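Local coordinates for SusD/RagB family nutrient-binding outer membrane lipoprotein (Bacteroides vulgatus, PDB 4F7A) that probably binds glycans, perhaps mucin O-glycans, at the cell surface as a SusD-like outer membrane lipoprotein with a TPR-like helical fold, at residues T150-E153 / A154-F158; I468-L471 / P472-Q475; Q484-N487 / L488-L492; G499-L502 / W503-G507. One frame throughout, in Å; residues are numbered along the deposited sequence.

Contact 1 (T150-E153 / A154-F158); sequences TQEE and AYKAF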
loop_
_atom_site.group_PDB
_atom_site.type_symbol
_atom_site.label_atom_id
_atom_site.label_comp_id
_atom_site.label_asym_id
_atom_site.label_seq_id
_atom_site.Cartn_x
_atom_site.Cartn_y
_atom_site.Cartn_z
ATOM N N THR A 150 -14.131 -14.893 4.060
ATOM C CA THR A 150 -14.602 -13.492 4.054
ATOM C C THR A 150 -13.416 -12.603 4.457
ATOM O O THR A 150 -12.431 -13.094 5.038
ATOM C CB THR A 150 -15.762 -13.253 5.042
ATOM O OG1 THR A 150 -15.261 -13.388 6.366
ATOM C CG2 THR A 150 -16.935 -14.271 4.820
ATOM N N GLN A 151 -13.463 -11.316 4.132
ATOM C CA GLN A 151 -12.383 -10.429 4.545
ATOM C C GLN A 151 -12.185 -10.442 6.061
ATOM O O GLN A 151 -11.048 -10.393 6.530
ATOM C CB GLN A 151 -12.612 -9.001 4.057
ATOM C CG GLN A 151 -11.473 -8.040 4.397
ATOM C CD GLN A 151 -11.623 -6.707 3.681
ATOM O OE1 GLN A 151 -12.436 -5.872 4.097
ATOM N NE2 GLN A 151 -10.811 -6.479 2.618
ATOM N N GLU A 152 -13.280 -10.483 6.813
ATOM C CA GLU A 152 -13.199 -10.539 8.278
ATOM C C GLU A 152 -12.408 -11.772 8.725
ATOM O O GLU A 152 -11.558 -11.692 9.593
ATOM C CB GLU A 152 -14.596 -10.567 8.891
ATOM C CG GLU A 152 -14.603 -10.623 10.429
ATOM C CD GLU A 152 -16.001 -10.509 11.010
ATOM O OE1 GLU A 152 -16.982 -10.674 10.271
ATOM O OE2 GLU A 152 -16.108 -10.243 12.210
ATOM N N GLU A 153 -12.704 -12.911 8.118
ATOM C CA GLU A 153 -12.017 -14.151 8.444
ATOM C C GLU A 153 -10.545 -14.086 8.053
ATOM O O GLU A 153 -9.691 -14.637 8.772
ATOM C CB GLU A 153 -12.686 -15.334 7.753
ATOM C CG GLU A 153 -14.009 -15.706 8.423
ATOM C CD GLU A 153 -14.958 -16.533 7.520
ATOM O OE1 GLU A 153 -14.705 -16.773 6.317
ATOM O OE2 GLU A 153 -16.003 -16.932 8.038
ATOM N N ALA A 154 -10.252 -13.475 6.905
ATOM C CA ALA A 154 -8.844 -13.307 6.473
ATOM C C ALA A 154 -8.091 -12.442 7.476
ATOM O O ALA A 154 -6.973 -12.783 7.875
ATOM C CB ALA A 154 -8.761 -12.710 5.058
ATOM N N TYR A 155 -8.683 -11.304 7.867
ATOM C CA TYR A 155 -8.060 -10.434 8.898
ATOM C C TYR A 155 -7.806 -11.169 10.218
ATOM O O TYR A 155 -6.721 -11.091 10.805
ATOM C CB TYR A 155 -8.874 -9.137 9.100
ATOM C CG TYR A 155 -8.300 -8.031 8.222
ATOM C CD1 TYR A 155 -8.541 -7.997 6.853
ATOM C CD2 TYR A 155 -7.484 -7.049 8.755
ATOM C CE1 TYR A 155 -7.981 -7.004 6.029
ATOM C CE2 TYR A 155 -6.943 -6.041 7.940
ATOM C CZ TYR A 155 -7.170 -6.038 6.583
ATOM O OH TYR A 155 -6.593 -5.055 5.801
ATOM N N LYS A 156 -8.794 -11.927 10.675
ATOM C CA LYS A 156 -8.610 -12.689 11.893
ATOM C C LYS A 156 -7.470 -13.697 11.698
ATOM O O LYS A 156 -6.656 -13.882 12.589
ATOM C CB LYS A 156 -9.922 -13.351 12.322
ATOM C CG LYS A 156 -10.894 -12.300 12.896
ATOM C CD LYS A 156 -12.212 -12.872 13.418
ATOM C CE LYS A 156 -13.082 -11.737 13.989
ATOM N NZ LYS A 156 -14.410 -12.218 14.470
ATOM N N ALA A 157 -7.405 -14.347 10.538
ATOM C CA ALA A 157 -6.297 -15.284 10.294
ATOM C C ALA A 157 -4.946 -14.534 10.275
ATOM O O ALA A 157 -3.936 -15.048 10.786
ATOM C CB ALA A 157 -6.523 -16.077 8.997
ATOM N N PHE A 158 -4.918 -13.318 9.726
ATOM C CA PHE A 158 -3.678 -12.528 9.735
ATOM C C PHE A 158 -3.212 -12.266 11.161
ATOM O O PHE A 158 -2.028 -12.436 11.476
ATOM C CB PHE A 158 -3.824 -11.174 9.056
ATOM C CG PHE A 158 -4.199 -11.220 7.625
ATOM C CD1 PHE A 158 -3.875 -12.283 6.808
ATOM C CD2 PHE A 158 -4.834 -10.123 7.058
ATOM C CE1 PHE A 158 -4.232 -12.274 5.479
ATOM C CE2 PHE A 158 -5.170 -10.118 5.750
ATOM C CZ PHE A 158 -4.867 -11.205 4.953
#

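Contact 2 (I468-L471 / P472-Q475); sequences IRRL and PFSQ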
loop_
_atom_site.group_PDB
_atom_site.type_symbol
_atom_site.label_atom_id
_atom_site.label_comp_id
_atom_site.label_asym_id
_atom_site.label_seq_id
_atom_site.Cartn_x
_atom_site.Cartn_y
_atom_site.Cartn_z
ATOM N N ILE A 468 -14.161 4.560 -6.502
ATOM C CA ILE A 468 -13.927 3.125 -6.612
ATOM C C ILE A 468 -13.606 2.528 -5.225
ATOM O O ILE A 468 -12.863 3.128 -4.415
ATOM C CB ILE A 468 -12.831 2.822 -7.685
ATOM C CG1 ILE A 468 -12.670 1.319 -7.874
ATOM C CG2 ILE A 468 -11.459 3.482 -7.347
ATOM C CD1 ILE A 468 -11.750 0.948 -9.091
ATOM N N ARG A 469 -14.215 1.377 -4.944
ATOM C CA ARG A 469 -14.151 0.752 -3.626
ATOM C C ARG A 469 -13.249 -0.485 -3.567
ATOM O O ARG A 469 -12.857 -0.914 -2.485
ATOM C CB ARG A 469 -15.555 0.320 -3.194
ATOM C CG ARG A 469 -16.591 1.428 -3.038
ATOM C CD ARG A 469 -16.281 2.341 -1.841
ATOM N NE ARG A 469 -15.414 3.457 -2.201
ATOM C CZ ARG A 469 -14.615 4.114 -1.355
ATOM N NH1 ARG A 469 -14.479 3.692 -0.098
ATOM N NH2 ARG A 469 -13.906 5.171 -1.782
ATOM N N ARG A 470 -12.997 -1.089 -4.727
ATOM C CA ARG A 470 -12.306 -2.364 -4.824
ATOM C C ARG A 470 -12.083 -2.677 -6.288
ATOM O O ARG A 470 -12.624 -2.014 -7.173
ATOM C CB ARG A 470 -13.139 -3.499 -4.203
ATOM C CG ARG A 470 -14.452 -3.802 -4.953
ATOM C CD ARG A 470 -15.276 -4.856 -4.285
ATOM N NE ARG A 470 -14.747 -6.200 -4.456
ATOM C CZ ARG A 470 -15.016 -7.018 -5.478
ATOM N NH1 ARG A 470 -15.829 -6.655 -6.472
ATOM N NH2 ARG A 470 -14.486 -8.242 -5.483
ATOM N N LEU A 471 -11.311 -3.723 -6.538
ATOM C CA LEU A 471 -11.233 -4.309 -7.872
ATOM C C LEU A 471 -12.105 -5.550 -7.940
ATOM O O LEU A 471 -12.229 -6.297 -6.956
ATOM C CB LEU A 471 -9.785 -4.676 -8.232
ATOM C CG LEU A 471 -8.784 -3.510 -8.254
ATOM C CD1 LEU A 471 -7.426 -4.020 -8.796
ATOM C CD2 LEU A 471 -9.307 -2.283 -9.040
ATOM N N PRO A 472 -12.712 -5.798 -9.100
ATOM C CA PRO A 472 -13.481 -7.054 -9.240
ATOM C C PRO A 472 -12.609 -8.292 -9.118
ATOM O O PRO A 472 -11.419 -8.227 -9.370
ATOM C CB PRO A 472 -14.067 -6.971 -10.653
ATOM C CG PRO A 472 -14.024 -5.503 -10.997
ATOM C CD PRO A 472 -12.773 -4.977 -10.315
ATOM N N PHE A 473 -13.217 -9.411 -8.744
ATOM C CA PHE A 473 -12.508 -10.673 -8.688
ATOM C C PHE A 473 -11.890 -11.059 -10.046
ATOM O O PHE A 473 -12.336 -10.621 -11.116
ATOM C CB PHE A 473 -13.431 -11.805 -8.212
ATOM C CG PHE A 473 -13.965 -11.631 -6.830
ATOM C CD1 PHE A 473 -13.101 -11.587 -5.750
ATOM C CD2 PHE A 473 -15.338 -11.594 -6.597
ATOM C CE1 PHE A 473 -13.578 -11.463 -4.481
ATOM C CE2 PHE A 473 -15.832 -11.458 -5.326
ATOM C CZ PHE A 473 -14.928 -11.387 -4.249
ATOM N N SER A 474 -10.840 -11.857 -9.991
ATOM C CA SER A 474 -10.172 -12.315 -11.209
ATOM C C SER A 474 -11.093 -13.187 -12.043
ATOM O O SER A 474 -11.458 -14.287 -11.594
ATOM C CB SER A 474 -8.937 -13.130 -10.871
ATOM O OG SER A 474 -8.421 -13.726 -12.056
ATOM N N GLN A 475 -11.413 -12.742 -13.271
ATOM C CA GLN A 475 -12.153 -13.593 -14.194
ATOM C C GLN A 475 -11.313 -14.749 -14.720
ATOM O O GLN A 475 -11.873 -15.755 -15.136
ATOM C CB GLN A 475 -12.779 -12.802 -15.341
ATOM C CG GLN A 475 -14.036 -12.040 -14.900
ATOM C CD GLN A 475 -15.135 -12.969 -14.389
ATOM O OE1 GLN A 475 -15.538 -13.926 -15.070
ATOM N NE2 GLN A 475 -15.634 -12.683 -13.197
#

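Contact 3 (Q484-N487 / L488-L492); sequences QYKN and LCTAL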
loop_
_atom_site.group_PDB
_atom_site.type_symbol
_atom_site.label_atom_id
_atom_site.label_comp_id
_atom_site.label_asym_id
_atom_site.label_seq_id
_atom_site.Cartn_x
_atom_site.Cartn_y
_atom_site.Cartn_z
ATOM N N GLN A 484 -15.808 -21.602 -6.962
ATOM C CA GLN A 484 -15.096 -20.658 -6.111
ATOM C C GLN A 484 -15.518 -19.206 -6.363
ATOM O O GLN A 484 -15.649 -18.424 -5.420
ATOM C CB GLN A 484 -13.587 -20.783 -6.271
ATOM C CG GLN A 484 -12.805 -19.817 -5.408
ATOM C CD GLN A 484 -11.372 -20.202 -5.331
ATOM O OE1 GLN A 484 -10.992 -21.038 -4.502
ATOM N NE2 GLN A 484 -10.561 -19.652 -6.239
ATOM N N TYR A 485 -15.719 -18.843 -7.626
ATOM C CA TYR A 485 -16.171 -17.490 -7.953
ATOM C C TYR A 485 -17.516 -17.199 -7.274
ATOM O O TYR A 485 -17.709 -16.117 -6.691
ATOM C CB TYR A 485 -16.278 -17.301 -9.457
ATOM C CG TYR A 485 -16.786 -15.944 -9.824
ATOM C CD1 TYR A 485 -16.016 -14.810 -9.575
ATOM C CD2 TYR A 485 -18.055 -15.777 -10.379
ATOM C CE1 TYR A 485 -16.489 -13.537 -9.886
ATOM C CE2 TYR A 485 -18.541 -14.484 -10.702
ATOM C CZ TYR A 485 -17.742 -13.373 -10.446
ATOM O OH TYR A 485 -18.194 -12.096 -10.750
ATOM N N LYS A 486 -18.437 -18.160 -7.331
ATOM C CA LYS A 486 -19.713 -18.004 -6.645
ATOM C C LYS A 486 -19.488 -17.795 -5.138
ATOM O O LYS A 486 -20.115 -16.920 -4.527
ATOM C CB LYS A 486 -20.618 -19.209 -6.869
ATOM C CG LYS A 486 -21.929 -19.121 -6.032
ATOM C CD LYS A 486 -22.765 -20.371 -6.114
ATOM C CE LYS A 486 -22.079 -21.590 -5.491
ATOM N NZ LYS A 486 -23.006 -22.775 -5.450
ATOM N N ASN A 487 -18.597 -18.599 -4.549
ATOM C CA ASN A 487 -18.279 -18.459 -3.119
ATOM C C ASN A 487 -17.633 -17.139 -2.728
ATOM O O ASN A 487 -17.898 -16.621 -1.631
ATOM C CB ASN A 487 -17.399 -19.618 -2.636
ATOM C CG ASN A 487 -18.127 -20.942 -2.659
ATOM O OD1 ASN A 487 -19.367 -20.971 -2.640
ATOM N ND2 ASN A 487 -17.367 -22.056 -2.725
ATOM N N LEU A 488 -16.782 -16.613 -3.614
ATOM C CA LEU A 488 -16.169 -15.314 -3.417
ATOM C C LEU A 488 -17.244 -14.214 -3.448
ATOM O O LEU A 488 -17.253 -13.330 -2.596
ATOM C CB LEU A 488 -15.113 -15.047 -4.489
ATOM C CG LEU A 488 -13.791 -15.806 -4.351
ATOM C CD1 LEU A 488 -13.000 -15.720 -5.675
ATOM C CD2 LEU A 488 -12.956 -15.251 -3.167
ATOM N N CYS A 489 -18.146 -14.291 -4.426
ATOM C CA CYS A 489 -19.277 -13.382 -4.522
ATOM C C CYS A 489 -20.195 -13.401 -3.297
ATOM O O CYS A 489 -20.556 -12.329 -2.772
ATOM C CB CYS A 489 -20.085 -13.664 -5.789
ATOM S SG CYS A 489 -19.188 -13.127 -7.277
ATOM N N THR A 490 -20.547 -14.599 -2.835
ATOM C CA THR A 490 -21.291 -14.752 -1.578
ATOM C C THR A 490 -20.586 -14.094 -0.395
ATOM O O THR A 490 -21.218 -13.341 0.370
ATOM C CB THR A 490 -21.558 -16.229 -1.288
ATOM O OG1 THR A 490 -22.298 -16.767 -2.394
ATOM C CG2 THR A 490 -22.362 -16.436 0.047
ATOM N N ALA A 491 -19.285 -14.329 -0.266
ATOM C CA ALA A 491 -18.490 -13.742 0.828
ATOM C C ALA A 491 -18.396 -12.227 0.724
ATOM O O ALA A 491 -18.229 -11.560 1.727
ATOM C CB ALA A 491 -17.058 -14.364 0.890
ATOM N N LEU A 492 -18.472 -11.681 -0.490
ATOM C CA LEU A 492 -18.401 -10.237 -0.679
ATOM C C LEU A 492 -19.624 -9.519 -0.145
ATOM O O LEU A 492 -19.533 -8.364 0.320
ATOM C CB LEU A 492 -18.245 -9.909 -2.144
ATOM C CG LEU A 492 -18.107 -8.467 -2.584
ATOM C CD1 LEU A 492 -16.847 -7.828 -1.970
ATOM C CD2 LEU A 492 -18.077 -8.440 -4.097
HETATM O O HOH W 1 -21.711 -19.401 -2.077
#

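Contact 4 (G499-L502 / W503-G507); sequences GTRL and WWDTG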
loop_
_atom_site.group_PDB
_atom_site.type_symbol
_atom_site.label_atom_id
_atom_site.label_comp_id
_atom_site.label_asym_id
_atom_site.label_seq_id
_atom_site.Cartn_x
_atom_site.Cartn_y
_atom_site.Cartn_z
ATOM N N GLY A 499 -17.913 -0.882 -7.206
ATOM C CA GLY A 499 -18.677 -0.023 -6.301
ATOM C C GLY A 499 -19.053 -0.656 -4.963
ATOM O O GLY A 499 -19.631 0.010 -4.091
ATOM N N THR A 500 -18.760 -1.936 -4.797
ATOM C CA THR A 500 -19.101 -2.627 -3.557
ATOM C C THR A 500 -18.043 -2.420 -2.468
ATOM O O THR A 500 -16.872 -2.729 -2.666
ATOM C CB THR A 500 -19.286 -4.109 -3.814
ATOM O OG1 THR A 500 -20.418 -4.279 -4.669
ATOM C CG2 THR A 500 -19.495 -4.869 -2.502
ATOM N N ARG A 501 -18.463 -1.902 -1.318
ATOM C CA ARG A 501 -17.558 -1.672 -0.211
ATOM C C ARG A 501 -17.018 -2.977 0.381
ATOM O O ARG A 501 -17.774 -3.946 0.619
ATOM C CB ARG A 501 -18.249 -0.872 0.915
ATOM C CG ARG A 501 -18.609 0.549 0.549
ATOM C CD ARG A 501 -19.127 1.287 1.753
ATOM N NE ARG A 501 -19.733 2.561 1.381
ATOM C CZ ARG A 501 -19.073 3.696 1.170
ATOM N NH1 ARG A 501 -17.746 3.780 1.280
ATOM N NH2 ARG A 501 -19.761 4.779 0.841
ATOM N N LEU A 502 -15.722 -2.965 0.688
ATOM C CA LEU A 502 -15.117 -4.065 1.432
ATOM C C LEU A 502 -15.535 -4.009 2.892
ATOM O O LEU A 502 -16.057 -2.990 3.355
ATOM C CB LEU A 502 -13.604 -4.035 1.270
ATOM C CG LEU A 502 -13.158 -4.146 -0.188
ATOM C CD1 LEU A 502 -11.643 -4.207 -0.271
ATOM C CD2 LEU A 502 -13.826 -5.378 -0.866
ATOM N N TRP A 503 -15.355 -5.124 3.598
ATOM C CA TRP A 503 -15.763 -5.253 4.990
ATOM C C TRP A 503 -15.253 -4.103 5.880
ATOM O O TRP A 503 -16.018 -3.543 6.677
ATOM C CB TRP A 503 -15.318 -6.619 5.544
ATOM C CG TRP A 503 -15.492 -6.794 7.046
ATOM C CD1 TRP A 503 -16.662 -6.975 7.740
ATOM C CD2 TRP A 503 -14.443 -6.816 8.016
ATOM N NE1 TRP A 503 -16.391 -7.120 9.089
ATOM C CE2 TRP A 503 -15.038 -7.021 9.282
ATOM C CE3 TRP A 503 -13.053 -6.725 7.935
ATOM C CZ2 TRP A 503 -14.280 -7.122 10.456
ATOM C CZ3 TRP A 503 -12.301 -6.795 9.109
ATOM C CH2 TRP A 503 -12.916 -7.000 10.346
ATOM N N TRP A 504 -13.985 -3.731 5.740
ATOM C CA TRP A 504 -13.422 -2.651 6.577
ATOM C C TRP A 504 -13.806 -1.237 6.189
ATOM O O TRP A 504 -13.480 -0.296 6.917
ATOM C CB TRP A 504 -11.907 -2.752 6.739
ATOM C CG TRP A 504 -11.060 -2.951 5.494
ATOM C CD1 TRP A 504 -10.247 -4.027 5.247
ATOM C CD2 TRP A 504 -10.847 -2.044 4.398
ATOM N NE1 TRP A 504 -9.576 -3.859 4.072
ATOM C CE2 TRP A 504 -9.930 -2.659 3.519
ATOM C CE3 TRP A 504 -11.347 -0.795 4.064
ATOM C CZ2 TRP A 504 -9.488 -2.047 2.357
ATOM C CZ3 TRP A 504 -10.941 -0.198 2.914
ATOM C CH2 TRP A 504 -10.021 -0.828 2.049
ATOM N N ASP A 505 -14.533 -1.106 5.090
ATOM C CA ASP A 505 -14.983 0.172 4.539
ATOM C C ASP A 505 -16.436 0.359 4.966
ATOM O O ASP A 505 -17.345 -0.250 4.387
ATOM C CB ASP A 505 -14.854 0.116 3.004
ATOM C CG ASP A 505 -15.370 1.354 2.297
ATOM O OD1 ASP A 505 -15.868 2.287 2.969
ATOM O OD2 ASP A 505 -15.267 1.382 1.053
ATOM N N THR A 506 -16.645 1.183 5.988
ATOM C CA THR A 506 -17.994 1.436 6.518
ATOM C C THR A 506 -18.616 2.685 5.907
ATOM O O THR A 506 -19.770 2.989 6.158
ATOM C CB THR A 506 -17.958 1.624 8.042
ATOM O OG1 THR A 506 -17.112 2.739 8.351
ATOM C CG2 THR A 506 -17.417 0.372 8.721
ATOM N N GLY A 507 -17.846 3.442 5.144
ATOM C CA GLY A 507 -18.346 4.675 4.557
ATOM C C GLY A 507 -18.251 5.863 5.491
ATOM O O GLY A 507 -18.604 6.969 5.101
HETATM O O HOH W 2 -14.040 -0.780 0.004
#

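Contact 1 (T150-E153 / A154-F158)
Lys156 reaches back along the first turns of helix 151-174 to Glu152, four residues earlier. Its CB and CG pass the carbonyl O of Glu152, CG at 3.4 Å from that O. CD is still near the same O before CE comes alongside Glu152 CG. The tip, NZ, lies 3.4 Å from Glu152 OE2, a salt bridge whose hydrogen bond is weak. Both chains are extended and run side by side. In Glu152, CG stands anti to the backbone N (chi1 -180°), while Lys156 CG stands beside its own N, and this brings the two ends together.

The helix opens with a capping box. Thr150 OG1 accepts from Glu153 N at 3.1 Å. In return Glu153 OE1 accepts from Thr150 N at 3.0 Å, met from above the carboxylate plane. The i to i+4 backbone bonds start here, with Ala154 N to Thr150 O at 2.9 Å.

On the buried side, Gln151 CG lies beside the Tyr155 ring, 3.8 Å from CD1, with amide and ring planes 76° apart. The polar ends look elsewhere. Gln151 NE2 bonds Thr129 and its OE1 bonds Trp504 N, while Tyr155 OH bonds Asp130.

The chemistry divides by side. A loose ion pair on the outer side probably adds little, whereas the reciprocal cap satisfies the amides of Thr150 and Glu153 and its carboxylate probably suits the helix dipole.

Contact 2 (I468-L471 / P472-Q475)
The loop that leads from helix 435-445 into helix 475-480 folds Arg470 back over Phe473, a cation-pi contact three residues apart. Arg470 NH2 sits 3.3 Å above the ring plane, over the ring centre. Its nearest ring atom is Phe473 CZ, at 3.4 Å. The CZ of Arg470 lies 4.5 Å from the centroid of the Phe473 ring and 11° off the normal. The guanidinium is not stacked flat: its plane is turned 65° from the ring. Arg470 CG lies between the backbone N and the carbonyl carbon (chi1 66°), and a bend at chi3 carries the head group over Pro472. There NH1 of Arg470 passes 3.7 Å from Pro472 CA.

This is the connection to a helix N-terminus: Ser474 is the N-cap of helix 475-480, and its OG accepts from Asp477 N. The arginine is held by other partners too. NH1 forms a salt bridge with Asp496 and NH2 bonds the carbonyl of Tyr132. With an alanine in place of Phe473 the face under NH2 would be lost, and the Arg470 head group is likely to lean on its polar partners alone.

Leu471 CB packs on the ring of Pro472, 3.7 Å from CD. Its side chain touches His54 and Phe57 of helix 54-57, while Phe473 rests on Tyr485 and Leu488 of helix 482-492.

Contact 3 (Q484-N487 / L488-L492)
Sulfur and aromatic ring meet where Cys489 lies one turn after Tyr485 on helix 482-492. Cys489 SG stands 3.5 Å above one face of the Tyr485 ring, offset toward the rim that carries the hydroxyl. Its nearest ring atom is Tyr485 CZ, at 3.5 Å. The sulfur lies 22° off the ring normal. Tyr485 CG is anti to the backbone N (chi1 178°), which tips the ring forward along the helix beneath the sulfur. The hydroxyl of Tyr485 bonds Asp496.

Apolar packing joins Gln484 and Leu488: Gln484 CG and Leu488 CD1 approach to 4.1 Å, and Leu488 continues onto Val148. Gln484 OE1 bonds Ser147, and its NE2 bonds a glycerol probably left from crystallisation.

Polar contacts hold the backbone and the outer side. Cys489 N donates to Tyr485 O at 2.9 Å, and Thr490 N to Lys486 O at 2.9 Å. A water bridges two side chains: it donates to Asn487 OD1 at 2.9 Å and lies 2.7 Å from Thr490 OG1.

The sulfur thus probably helps to fix the tilt of the tyrosine ring by dispersion, while water supplies the link between polar groups on the solvent side.

Contact 4 (G499-L502 / W503-G507)
Asp505 OD1 accepts from Arg501 NH1 at 2.9 Å, the main bond of a salt bridge. The donor comes on the syn side, 24° out of the carboxylate plane. Gly507 N gives the same OD1 a second, weak bond. The guanidinium and carboxylate planes are nearly perpendicular, 85° apart. OD2 of Asp505 takes a water at 2.7 Å, and that water accepts from Leu502 N at 2.8 Å. OD2 also forms a salt bridge with Arg469.

Arg501 is extended from CG to NE and passes the carboxylate on the way, with its CG 3.5 Å from Asp505 OD2. One face of its guanidinium lies on Gly507, whose CA is 3.4 Å from NH1. A lysine in place of Arg501 would probably lose this flat contact with Gly507 and hold the carboxylate less precisely.

The backbone makes a type I beta turn from Leu502 to Asp505, closed by Asp505 N to Leu502 O at 3.0 Å. Leu502 and Trp504 lie side by side on it, CD1 of Leu502 being 4.0 Å from Trp504 CZ2. Trp504 NE1 bonds Asp130, and its ring meets Tyr155.

Asp505 thus serves two arginines, Arg501 mainly through OD1 and Arg469 through OD2, and its charge probably helps hold the turn against the loop that carries Arg469.

Overall arrangement
Along the chain contact 1 comes first, at the start of helix 151-174. Contacts 2, 3 and 4 follow much later, within some forty residues near the C-terminus. Contact 3 lies on helix 482-492; contact 2 lies in the loop that runs into helix 475-480, the helix before it, and contact 4 in the loop after it. The centres of contacts 2 and 3, and of 2 and 4, are about 12 Å apart. Contact 1 is about 15 Å, centre to centre, from contacts 3 and 4. It touches both, but not contact 2. Leu492 packs against Thr500 and Leu502, joining contacts 3 and 4. The C-terminal segment therefore folds back onto an earlier helix of the TPR-like fold, tying distant parts of the sequence together.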